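Local coordinates for protein GphF (Cystobacter violaceus, PDB 6MFC) that belongs to the GNAT fold and acts as a decarboxylase, probably preparing the starter unit in the initiation of polyketide biosynthesis, at residues A192-I198 and A211-H217. Numbering follows the deposited sequence.
Sequences ARIGGII and AGVIVIH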
loop_
_atom_site.group_PDB
_atom_site.type_symbol
_atom_site.label_atom_id
_atom_site.label_comp_id
_atom_site.label_asym_id
_atom_site.label_seq_id
_atom_site.Cartn_x
_atom_site.Cartn_y
_atom_site.Cartn_z
ATOM N N ALA A 192 -4.501 -9.771 6.937
ATOM C CA ALA A 192 -3.318 -10.032 6.132
ATOM C C ALA A 192 -2.285 -10.810 6.930
ATOM O O ALA A 192 -2.037 -10.524 8.104
ATOM C CB ALA A 192 -2.703 -8.726 5.633
ATOM N N ARG A 193 -1.685 -11.803 6.285
ATOM C CA ARG A 193 -0.553 -12.524 6.841
ATOM C C ARG A 193 0.733 -12.014 6.202
ATOM O O ARG A 193 0.749 -11.604 5.038
ATOM C CB ARG A 193 -0.692 -14.031 6.615
ATOM C CG ARG A 193 -0.671 -14.444 5.154
ATOM C CD ARG A 193 -0.706 -15.953 5.003
ATOM N NE ARG A 193 -0.381 -16.362 3.641
ATOM C CZ ARG A 193 0.857 -16.547 3.197
ATOM N NH1 ARG A 193 1.889 -16.358 4.009
ATOM N NH2 ARG A 193 1.066 -16.920 1.941
ATOM N N ILE A 194 1.813 -12.028 6.981
ATOM C CA ILE A 194 3.101 -11.573 6.474
ATOM C C ILE A 194 3.673 -12.623 5.531
ATOM O O ILE A 194 3.683 -13.822 5.841
ATOM C CB ILE A 194 4.057 -11.277 7.638
ATOM C CG1 ILE A 194 3.531 -10.097 8.457
ATOM C CG2 ILE A 194 5.457 -10.990 7.124
ATOM C CD1 ILE A 194 4.323 -9.818 9.708
ATOM N N GLY A 195 4.142 -12.178 4.367
ATOM C CA GLY A 195 4.688 -13.072 3.367
ATOM C C GLY A 195 6.181 -12.986 3.153
ATOM O O GLY A 195 6.695 -13.621 2.222
ATOM N N GLY A 196 6.901 -12.224 3.968
ATOM C CA GLY A 196 8.339 -12.102 3.850
ATOM C C GLY A 196 8.786 -10.654 3.836
ATOM O O GLY A 196 7.989 -9.721 3.764
ATOM N N ILE A 197 10.103 -10.489 3.904
ATOM C CA ILE A 197 10.744 -9.181 3.923
ATOM C C ILE A 197 11.636 -9.062 2.696
ATOM O O ILE A 197 12.444 -9.957 2.421
ATOM C CB ILE A 197 11.558 -8.970 5.211
ATOM C CG1 ILE A 197 10.687 -9.237 6.440
ATOM C CG2 ILE A 197 12.126 -7.563 5.257
ATOM C CD1 ILE A 197 11.445 -9.192 7.746
ATOM N N ILE A 198 11.492 -7.961 1.967
ATOM C CA ILE A 198 12.308 -7.672 0.793
ATOM C C ILE A 198 13.432 -6.744 1.231
ATOM O O ILE A 198 13.197 -5.573 1.546
ATOM C CB ILE A 198 11.475 -7.042 -0.332
ATOM C CG1 ILE A 198 10.275 -7.925 -0.671
ATOM C CG2 ILE A 198 12.333 -6.813 -1.563
ATOM C CD1 ILE A 198 9.294 -7.267 -1.613
ATOM N N ALA A 211 13.998 -1.844 3.950
ATOM C CA ALA A 211 13.293 -3.099 3.766
ATOM C C ALA A 211 11.831 -2.855 3.400
ATOM O O ALA A 211 11.328 -1.729 3.420
ATOM C CB ALA A 211 13.386 -3.956 5.027
ATOM N N GLY A 212 11.148 -3.945 3.059
ATOM C CA GLY A 212 9.729 -3.917 2.771
ATOM C C GLY A 212 9.056 -5.212 3.176
ATOM O O GLY A 212 9.586 -6.298 2.919
ATOM N N VAL A 213 7.892 -5.118 3.809
ATOM C CA VAL A 213 7.194 -6.276 4.353
ATOM C C VAL A 213 6.064 -6.655 3.406
ATOM O O VAL A 213 5.198 -5.829 3.097
ATOM C CB VAL A 213 6.658 -5.995 5.766
ATOM C CG1 VAL A 213 5.818 -7.163 6.260
ATOM C CG2 VAL A 213 7.812 -5.721 6.717
ATOM N N ILE A 214 6.071 -7.904 2.952
ATOM C CA ILE A 214 5.026 -8.409 2.067
ATOM C C ILE A 214 3.836 -8.851 2.909
ATOM O O ILE A 214 3.957 -9.741 3.757
ATOM C CB ILE A 214 5.545 -9.565 1.200
ATOM C CG1 ILE A 214 6.686 -9.091 0.299
ATOM C CG2 ILE A 214 4.415 -10.156 0.368
ATOM C CD1 ILE A 214 7.274 -10.188 -0.559
ATOM N N VAL A 215 2.684 -8.228 2.679
ATOM C CA VAL A 215 1.430 -8.629 3.303
ATOM C C VAL A 215 0.559 -9.282 2.239
ATOM O O VAL A 215 0.593 -8.902 1.064
ATOM C CB VAL A 215 0.705 -7.435 3.962
ATOM C CG1 VAL A 215 1.554 -6.852 5.078
ATOM C CG2 VAL A 215 0.381 -6.365 2.932
ATOM N N ILE A 216 -0.213 -10.285 2.651
ATOM C CA ILE A 216 -1.055 -11.050 1.737
ATOM C C ILE A 216 -2.459 -11.121 2.317
ATOM O O ILE A 216 -2.652 -11.650 3.418
ATOM C CB ILE A 216 -0.505 -12.466 1.488
ATOM C CG1 ILE A 216 0.902 -12.401 0.889
ATOM C CG2 ILE A 216 -1.437 -13.240 0.571
ATOM C CD1 ILE A 216 1.514 -13.758 0.635
ATOM N N HIS A 217 -3.434 -10.593 1.579
ATOM C CA HIS A 217 -4.846 -10.681 1.949
ATOM C C HIS A 217 -5.472 -11.809 1.137
ATOM O O HIS A 217 -5.875 -11.610 -0.012
ATOM C CB HIS A 217 -5.571 -9.362 1.698
ATOM C CG HIS A 217 -5.204 -8.266 2.648
ATOM N ND1 HIS A 217 -5.887 -8.040 3.825
ATOM C CD2 HIS A 217 -4.238 -7.319 2.587
ATOM C CE1 HIS A 217 -5.353 -7.006 4.450
ATOM N NE2 HIS A 217 -4.350 -6.552 3.721
#
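Ile198 and Ile214 meet through CG1 and CD1 of each on one face of this antiparallel pair, CD1 of Ile198 lying 3.7 Å from CD1 of Ile214, and the side chains cross at about a right angle. With CG1 anti to the carbonyl carbon (chi1 -62°) and the chain extended beyond it, Ile214 brings CD1 to Ile198. On the other face the CG2 methyls of the isoleucines do the touching: Ile194 CG2 meets Val213 CG1 at 3.9 Å, and Ile197 CG2 rests on Ala211 CB. Beta-branched residues suit both faces, since they favour extended backbone and present broad methyl surfaces.

Between these clusters lies a beta bulge, where Gly195 and Gly196 together face Ile214: Gly195 N donates to Ile214 O, while Ile214 N reaches Gly196 O at 2.8 Å. Glycine suits Gly196 because at its backbone angles (phi 130°) a side chain would be jammed against the carbonyl O of Gly195; at Gly195 one would point at the neighbouring strand, toward Ile214 and Ile216. Beyond the bulge, Arg193 and Ile216 exchange backbone bonds in both directions, with Ile216 N 2.9 Å from Arg193 O. The extended Arg193 runs beside Ile216, whose CD1 lies over one face of the guanidinium, 3.5 Å from NH2; a long side chain suits this exposed place. At the far end the CB of Ala192 sits over one face of the His217 ring in a CH-pi contact, 3.4 Å from the ring centroid. A small methyl allows this close approach, and NE2 of His217 is hydrogen-bonded to ND1 of His187.

The pair forms a hairpin with a long connection at the C-terminal end of the GNAT-like domain: 193-198 is an outermost strand, and 212-218 bonds on to strand 148-153. Helices 168-172 and 182-190 pack on the Ile194, Val213 and Val215 side, whereas Leu93 and Pro90 from loops touch Ile214 and Ile216.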